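Local coordinates for Alpha/beta hydrolase fold protein (Ochrobactrum, PDB 4G9E) that hydrolyses N-acyl homoserine lactones, the signal molecules of bacterial quorum sensing, with an alpha/beta-hydrolase fold, and is caught here with a ring-opened N-butanoyl homoserine bound, at residues D156-S159 and Y160-T164; H248-F251 and R252-P255; L262-F265 and I266-T270. All blocks are in the same frame, centred on the assembly; numbering follows the deposited sequence. Where two conformers were deposited one is given.

Contact 1 of 3, residues D156-S159 and Y160-T164. With C4L (N-butanoyl-L-homoserine), chain C.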
loop_
_atom_site.group_PDB
_atom_site.type_symbol
_atom_site.label_atom_id
_atom_site.label_comp_id
_atom_site.label_asym_id
_atom_site.label_seq_id
_atom_site.Cartn_x
_atom_site.Cartn_y
_atom_site.Cartn_z
ATOM N N ASP A 156 -16.929 14.826 2.215
ATOM C CA ASP A 156 -15.890 14.149 1.439
ATOM C C ASP A 156 -15.002 13.294 2.345
ATOM O O ASP A 156 -14.705 12.142 2.033
ATOM C CB ASP A 156 -14.998 15.159 0.697
ATOM C CG ASP A 156 -15.714 15.895 -0.435
ATOM O OD1 ASP A 156 -16.692 15.372 -1.003
ATOM O OD2 ASP A 156 -15.268 17.013 -0.771
ATOM N N VAL A 157 -14.557 13.875 3.458
ATOM C CA VAL A 157 -13.724 13.148 4.409
ATOM C C VAL A 157 -14.417 11.882 4.882
ATOM O O VAL A 157 -13.827 10.801 4.898
ATOM C CB VAL A 157 -13.363 14.004 5.638
ATOM C CG1 VAL A 157 -12.682 13.144 6.701
ATOM C CG2 VAL A 157 -12.472 15.169 5.231
ATOM N N GLU A 158 -15.680 12.014 5.272
ATOM C CA GLU A 158 -16.422 10.864 5.762
ATOM C C GLU A 158 -16.669 9.835 4.663
ATOM O O GLU A 158 -16.461 8.636 4.870
ATOM C CB GLU A 158 -17.748 11.288 6.389
ATOM C CG GLU A 158 -18.546 10.085 6.834
ATOM C CD GLU A 158 -19.749 10.434 7.672
ATOM O OE1 GLU A 158 -19.993 11.632 7.927
ATOM O OE2 GLU A 158 -20.450 9.493 8.077
ATOM N N SER A 159 -17.090 10.292 3.486
ATOM C CA SER A 159 -17.374 9.365 2.400
ATOM C C SER A 159 -16.121 8.609 1.983
ATOM O O SER A 159 -16.161 7.394 1.790
ATOM C CB SER A 159 -17.980 10.081 1.194
ATOM O OG SER A 159 -18.610 9.152 0.328
ATOM N N TYR A 160 -15.010 9.328 1.841
ATOM C CA TYR A 160 -13.763 8.692 1.439
ATOM C C TYR A 160 -13.267 7.723 2.507
ATOM O O TYR A 160 -12.851 6.611 2.193
ATOM C CB TYR A 160 -12.683 9.729 1.099
ATOM C CG TYR A 160 -11.575 9.158 0.240
ATOM C CD1 TYR A 160 -11.837 8.725 -1.052
ATOM C CD2 TYR A 160 -10.276 9.035 0.720
ATOM C CE1 TYR A 160 -10.847 8.191 -1.843
ATOM C CE2 TYR A 160 -9.266 8.502 -0.077
ATOM C CZ TYR A 160 -9.565 8.081 -1.354
ATOM O OH TYR A 160 -8.583 7.544 -2.150
ATOM N N ALA A 161 -13.301 8.149 3.765
ATOM C CA ALA A 161 -12.857 7.297 4.865
ATOM C C ALA A 161 -13.686 6.023 4.949
ATOM O O ALA A 161 -13.150 4.921 5.123
ATOM C CB ALA A 161 -12.917 8.050 6.180
ATOM N N ARG A 162 -15.003 6.169 4.841
ATOM C CA ARG A 162 -15.875 5.008 4.948
ATOM C C ARG A 162 -15.671 4.037 3.787
ATOM O O ARG A 162 -15.631 2.830 3.987
ATOM C CB ARG A 162 -17.339 5.436 5.055
ATOM C CG ARG A 162 -17.685 6.066 6.393
ATOM C CD ARG A 162 -19.180 6.281 6.532
ATOM N NE ARG A 162 -19.533 6.879 7.820
ATOM C CZ ARG A 162 -19.675 6.204 8.954
ATOM N NH1 ARG A 162 -19.503 4.890 8.969
ATOM N NH2 ARG A 162 -19.993 6.840 10.076
ATOM N N SER A 163 -15.535 4.562 2.574
ATOM C CA SER A 163 -15.405 3.696 1.406
ATOM C C SER A 163 -14.036 3.018 1.326
ATOM O O SER A 163 -13.936 1.854 0.950
ATOM C CB SER A 163 -15.703 4.464 0.118
ATOM O OG SER A 163 -14.824 5.562 -0.033
ATOM N N THR A 164 -12.977 3.739 1.679
ATOM C CA THR A 164 -11.645 3.141 1.643
ATOM C C THR A 164 -11.411 2.140 2.768
ATOM O O THR A 164 -10.751 1.125 2.559
ATOM C CB THR A 164 -10.502 4.187 1.656
ATOM O OG1 THR A 164 -10.598 5.003 2.830
ATOM C CG2 THR A 164 -10.519 5.040 0.396
HETATM O O1 C4L C . -7.196 3.675 -1.314
HETATM C C4 C4L C . -6.399 4.174 -2.144
HETATM O O2 C4L C . -5.170 4.288 -1.936
HETATM C C3 C4L C . -6.934 4.692 -3.458
HETATM C C2 C4L C . -8.238 3.987 -3.850
HETATM C C1 C4L C . -9.041 4.781 -4.868
HETATM O O3 C4L C . -9.613 5.942 -4.246
HETATM N N1 C4L C . -5.979 4.516 -4.558
HETATM C C5 C4L C . -5.282 5.533 -5.073
HETATM O O4 C4L C . -5.390 6.690 -4.687
HETATM C C6 C4L C . -4.332 5.204 -6.202
HETATM C C7 C4L C . -4.537 6.199 -7.340
HETATM C C8 C4L C . -5.920 6.091 -7.970
HETATM O O HOH W 1 -20.925 9.487 10.839
#

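Contact 2 of 3, residues H248-F251 and R252-P255. With C4L (N-butanoyl-L-homoserine), chain C.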
loop_
_atom_site.group_PDB
_atom_site.type_symbol
_atom_site.label_atom_id
_atom_site.label_comp_id
_atom_site.label_asym_id
_atom_site.label_seq_id
_atom_site.Cartn_x
_atom_site.Cartn_y
_atom_site.Cartn_z
ATOM N N HIS A 248 -12.478 -2.878 0.241
ATOM C CA HIS A 248 -11.187 -2.297 -0.102
ATOM C C HIS A 248 -10.082 -2.591 0.912
ATOM O O HIS A 248 -8.910 -2.439 0.582
ATOM C CB HIS A 248 -11.335 -0.783 -0.228
ATOM C CG HIS A 248 -10.184 -0.096 -0.899
ATOM N ND1 HIS A 248 -9.667 -0.498 -2.116
ATOM C CD2 HIS A 248 -9.497 1.016 -0.549
ATOM C CE1 HIS A 248 -8.700 0.332 -2.478
ATOM N NE2 HIS A 248 -8.579 1.259 -1.545
ATOM N N ALA A 249 -10.443 -2.973 2.135
ATOM C CA ALA A 249 -9.463 -3.070 3.210
ATOM C C ALA A 249 -9.588 -4.394 3.963
ATOM O O ALA A 249 -9.856 -4.409 5.168
ATOM C CB ALA A 249 -9.610 -1.908 4.172
ATOM N N PRO A 250 -9.380 -5.522 3.267
ATOM C CA PRO A 250 -9.613 -6.815 3.922
ATOM C C PRO A 250 -8.723 -7.063 5.141
ATOM O O PRO A 250 -9.097 -7.858 5.996
ATOM C CB PRO A 250 -9.333 -7.833 2.814
ATOM C CG PRO A 250 -8.503 -7.074 1.791
ATOM C CD PRO A 250 -9.038 -5.675 1.844
ATOM N N PHE A 251 -7.564 -6.413 5.213
ATOM C CA PHE A 251 -6.669 -6.563 6.354
ATOM C C PHE A 251 -7.301 -6.083 7.665
ATOM O O PHE A 251 -6.875 -6.503 8.737
ATOM C CB PHE A 251 -5.348 -5.836 6.089
ATOM C CG PHE A 251 -5.534 -4.377 5.827
ATOM C CD1 PHE A 251 -5.611 -3.488 6.887
ATOM C CD2 PHE A 251 -5.703 -3.893 4.533
ATOM C CE1 PHE A 251 -5.833 -2.146 6.668
ATOM C CE2 PHE A 251 -5.941 -2.549 4.312
ATOM C CZ PHE A 251 -6.001 -1.675 5.380
ATOM N N ARG A 252 -8.307 -5.208 7.588
ATOM C CA ARG A 252 -9.041 -4.793 8.787
ATOM C C ARG A 252 -10.491 -5.295 8.807
ATOM O O ARG A 252 -11.072 -5.474 9.876
ATOM C CB ARG A 252 -8.985 -3.273 9.001
ATOM C CG ARG A 252 -9.697 -2.445 7.936
ATOM C CD ARG A 252 -9.466 -0.924 8.094
ATOM N NE ARG A 252 -9.828 -0.463 9.432
ATOM C CZ ARG A 252 -11.074 -0.209 9.823
ATOM N NH1 ARG A 252 -12.076 -0.321 8.956
ATOM N NH2 ARG A 252 -11.319 0.156 11.078
ATOM N N GLU A 253 -11.069 -5.523 7.628
ATOM C CA GLU A 253 -12.447 -5.989 7.510
ATOM C C GLU A 253 -12.561 -7.481 7.816
ATOM O O GLU A 253 -13.565 -7.938 8.367
ATOM C CB GLU A 253 -12.974 -5.709 6.099
ATOM C CG GLU A 253 -13.118 -4.229 5.755
ATOM C CD GLU A 253 -13.391 -3.985 4.277
ATOM O OE1 GLU A 253 -12.595 -4.429 3.427
ATOM O OE2 GLU A 253 -14.408 -3.339 3.958
ATOM N N ALA A 254 -11.531 -8.232 7.441
ATOM C CA ALA A 254 -11.499 -9.673 7.628
ATOM C C ALA A 254 -10.094 -10.100 8.026
ATOM O O ALA A 254 -9.417 -10.807 7.274
ATOM C CB ALA A 254 -11.911 -10.366 6.352
ATOM N N PRO A 255 -9.624 -9.652 9.200
ATOM C CA PRO A 255 -8.201 -9.860 9.495
ATOM C C PRO A 255 -7.736 -11.311 9.518
ATOM O O PRO A 255 -6.643 -11.585 9.030
ATOM C CB PRO A 255 -8.017 -9.207 10.867
ATOM C CG PRO A 255 -9.114 -8.183 10.940
ATOM C CD PRO A 255 -10.281 -8.812 10.218
HETATM O O1 C4L C . -7.196 3.675 -1.314
HETATM C C4 C4L C . -6.399 4.174 -2.144
HETATM O O2 C4L C . -5.170 4.288 -1.936
HETATM C C3 C4L C . -6.934 4.692 -3.458
HETATM C C2 C4L C . -8.238 3.987 -3.850
HETATM C C1 C4L C . -9.041 4.781 -4.868
HETATM O O3 C4L C . -9.613 5.942 -4.246
HETATM N N1 C4L C . -5.979 4.516 -4.558
HETATM C C5 C4L C . -5.282 5.533 -5.073
HETATM O O4 C4L C . -5.390 6.690 -4.687
HETATM C C6 C4L C . -4.332 5.204 -6.202
HETATM C C7 C4L C . -4.537 6.199 -7.340
HETATM C C8 C4L C . -5.920 6.091 -7.970
#

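Contact 3 of 3, residues L262-F265 and I266-T270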
loop_
_atom_site.group_PDB
_atom_site.type_symbol
_atom_site.label_atom_id
_atom_site.label_comp_id
_atom_site.label_asym_id
_atom_site.label_seq_id
_atom_site.Cartn_x
_atom_site.Cartn_y
_atom_site.Cartn_z
ATOM N N LEU A 262 -1.397 -13.389 4.083
ATOM C CA LEU A 262 -0.181 -12.631 4.314
ATOM C C LEU A 262 0.877 -13.490 4.999
ATOM O O LEU A 262 2.037 -13.475 4.598
ATOM C CB LEU A 262 -0.487 -11.372 5.123
ATOM C CG LEU A 262 0.718 -10.490 5.453
ATOM C CD1 LEU A 262 1.470 -10.070 4.192
ATOM C CD2 LEU A 262 0.282 -9.285 6.277
ATOM N N ALA A 263 0.483 -14.228 6.034
ATOM C CA ALA A 263 1.427 -15.096 6.727
ATOM C C ALA A 263 2.013 -16.151 5.793
ATOM O O ALA A 263 3.214 -16.439 5.837
ATOM C CB ALA A 263 0.764 -15.760 7.930
ATOM N N ARG A 264 1.165 -16.756 4.970
ATOM C CA ARG A 264 1.630 -17.794 4.064
ATOM C C ARG A 264 2.597 -17.209 3.038
ATOM O O ARG A 264 3.623 -17.810 2.727
ATOM C CB ARG A 264 0.462 -18.512 3.388
ATOM C CG ARG A 264 0.872 -19.773 2.650
ATOM C CD ARG A 264 -0.334 -20.606 2.266
ATOM N NE ARG A 264 -1.210 -20.008 1.257
ATOM C CZ ARG A 264 -2.459 -19.607 1.480
ATOM N NH1 ARG A 264 -3.186 -19.134 0.479
ATOM N NH2 ARG A 264 -2.989 -19.679 2.693
ATOM N N PHE A 265 2.277 -16.025 2.535
ATOM C CA PHE A 265 3.137 -15.350 1.578
ATOM C C PHE A 265 4.491 -15.010 2.202
ATOM O O PHE A 265 5.538 -15.254 1.594
ATOM C CB PHE A 265 2.448 -14.085 1.065
ATOM C CG PHE A 265 3.201 -13.392 -0.027
ATOM C CD1 PHE A 265 3.488 -14.050 -1.211
ATOM C CD2 PHE A 265 3.604 -12.070 0.119
ATOM C CE1 PHE A 265 4.178 -13.404 -2.234
ATOM C CE2 PHE A 265 4.294 -11.419 -0.902
ATOM C CZ PHE A 265 4.565 -12.084 -2.079
ATOM N N ILE A 266 4.496 -14.462 3.414
ATOM C CA ILE A 266 5.759 -14.146 4.073
ATOM C C ILE A 266 6.586 -15.418 4.276
ATOM O O ILE A 266 7.778 -15.451 3.964
ATOM C CB ILE A 266 5.564 -13.427 5.417
ATOM C CG1 ILE A 266 4.883 -12.071 5.217
ATOM C CG2 ILE A 266 6.901 -13.249 6.120
ATOM C CD1 ILE A 266 4.362 -11.467 6.511
ATOM N N ARG A 267 5.954 -16.475 4.779
ATOM C CA ARG A 267 6.653 -17.742 4.974
ATOM C C ARG A 267 7.250 -18.219 3.650
ATOM O O ARG A 267 8.418 -18.615 3.588
ATOM C CB ARG A 267 5.692 -18.790 5.562
ATOM C CG ARG A 267 6.342 -20.085 6.030
ATOM C CD ARG A 267 6.636 -21.086 4.920
ATOM N NE ARG A 267 5.520 -21.325 4.013
ATOM C CZ ARG A 267 4.531 -22.194 4.221
ATOM N NH1 ARG A 267 3.584 -22.317 3.303
ATOM N NH2 ARG A 267 4.484 -22.948 5.326
ATOM N N ASP A 268 6.452 -18.183 2.591
ATOM C CA ASP A 268 6.904 -18.652 1.293
ATOM C C ASP A 268 8.086 -17.841 0.768
ATOM O O ASP A 268 8.990 -18.392 0.151
ATOM C CB ASP A 268 5.777 -18.619 0.265
ATOM C CG ASP A 268 4.712 -19.677 0.490
ATOM O OD1 ASP A 268 4.862 -20.560 1.372
ATOM O OD2 ASP A 268 3.720 -19.614 -0.265
ATOM N N CYS A 269 8.073 -16.530 0.998
ATOM C CA CYS A 269 9.105 -15.647 0.453
ATOM C C CYS A 269 10.379 -15.610 1.284
ATOM O O CYS A 269 11.405 -15.127 0.806
ATOM C CB CYS A 269 8.570 -14.221 0.338
ATOM S SG CYS A 269 7.331 -13.970 -0.931
ATOM N N THR A 270 10.316 -16.101 2.520
ATOM C CA THR A 270 11.430 -15.941 3.449
ATOM C C THR A 270 11.936 -17.228 4.084
ATOM O O THR A 270 13.048 -17.253 4.597
ATOM C CB THR A 270 11.092 -14.957 4.598
ATOM O OG1 THR A 270 10.075 -15.520 5.437
ATOM C CG2 THR A 270 10.624 -13.618 4.052
#

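Contact 1 of 3, residues D156-S159 and Y160-T164
E158 and R162 form an i to i+4 salt bridge along one flank of helix 154-165, a helix whose other flank reaches the ligand pocket through Y160. The two chains run side by side in the same direction. NE of R162 gives a fairly straight bond to OE2 of E158, 2.8 Å long with 162° at the hydrogen, and arrives on the anti lone pair of that oxygen. The oxygen lies close to the guanidinium plane, at its edge, although carboxylate and guanidinium planes are turned 46° apart. NH2 of R162 makes only a weak second bond to OE2, and a water closes the ring, donating to OE2 of E158 and accepting from R162 NH2. The glutamate chain gets there extended, with CG swung opposite the backbone N (chi1 177°). Without the carboxylate, were E158 an alanine, the guanidinium of R162 would probably lose this counter-charge and be freer to turn.

Beneath these side chains run regular alpha-helical bonds, Y160 N to D156 O at 2.8 Å and A161 N to V157 O at 2.9 Å among them. Helix 154-165 belongs to the helical insertion between strands 120-124 and 211-216, consistent with the cap of alpha/beta-hydrolases, and there V157 and A161 pack on helix 171-179. On the pocket flank the ring of Y160 points its hydroxyl at the bound N-butanoyl homoserine: Y160 OH and C4L O3 share a hydrogen bond of 2.8 Å, with O3 at the ring edge near its plane. CG2 of T164 lies over one ring face, toward the rim. OG1 of T164, bonded to Y160 O at 2.8 Å, reaches that carbonyl from the face opposite T164 N.

Contact 2 of 3, residues H248-F251 and R252-P255
E253 folds back along the start of helix 250-253 to meet A249, the residue just before the helix. From the backbone outward, CB of E253 lies 3.5 Å from A249 O, CG of E253 passes the same oxygen at 3.3 Å, and CD comes beside the A249 backbone. With CG opposite its own carbonyl carbon (chi1 -66°), the extended chain is aimed back at the residue N-terminal to the helix. At the tip, OE1 of E253 accepts from A249 N at 2.9 Å, the N-H coming from above the carboxylate plane with 142° at the hydrogen. The same OE1 also takes G247 N, so one carboxylate oxygen ties down backbone N-H groups on both sides of H248. A249 O in turn receives R252 N and E253 N, the latter in the carbonyl plane, which closes the first turn.

H248 sits between those two N-H groups, on the loop leading into the helix. NE2 of H248 donates to C4L O1 at 2.8 Å (161° at the hydrogen), the oxygen lying in the ring plane, while ND1 is bonded to E219; with S102 this has the geometry of a Ser-His-Glu triad, probably the catalytic one.

R252 runs its CG past A249 CB at 3.8 Å and then leads away, its guanidinium bonding to the carbonyls of P168 and C165, the latter ending helix 154-165. The ring of F251 meets W101 edge-to-face, at the end of strand 97-101. P250 and A254 rest on I243 of the edge strand 241-243, and P255 begins helix 255-270.

Contact 3 of 3, residues L262-F265 and I266-T270
F265 and C269, one turn apart on helix 255-270, make a sulfur-aromatic contact: SG of C269 sits over one face of the F265 ring, 3.7 Å from its centroid and 21° off the normal, nearest to CE1 and CZ. The sulfur is placed there by a chi1 of -70°, which sets it opposite its own carbonyl carbon.

Apolar contact comes next. CD1 of I266 meets CG of L262 at 3.9 Å, the two branched chains crossing at an angle. Both side chains rest on L27 of strand 24-30, while F265 and C269 touch V97 of strand 97-101, so this is a helix of the alpha/beta-hydrolase fold packed against the central sheet.

Charged groups take the outer flank. R267 turns back on itself and grips its neighbour side-on, NE and NH1 both giving to D268 OD1, at 2.8 Å and 2.9 Å, with that oxygen close to the guanidinium plane. The other oxygen, OD2, is bonded to W236 NE1, and R264 turns to a salt bridge with E237.

Backbone bonds such as I266 N to L262 O (2.9 Å) keep the turns regular, and OG1 of T270 gives to I266 O at 2.7 Å.

In the fold
Along the chain the three come in series: contact 1 on helix 154-165, contact 2 on helix 250-253, contact 3 on the helix that follows it, 255-270. Contacts 1 and 2, with centres 16 Å apart, touch where T164 O meets the H248 ring and A249, and both reach the bound N-butanoyl homoserine, so both contribute to one ligand pocket. Contact 3 lies away from it, its centre 18 Å from that of contact 2 and 31 Å from that of contact 1, which lies on the opposite side of the chain's centre. The C-terminal segment thus runs from the ligand-binding histidine to a helix packed on the central sheet.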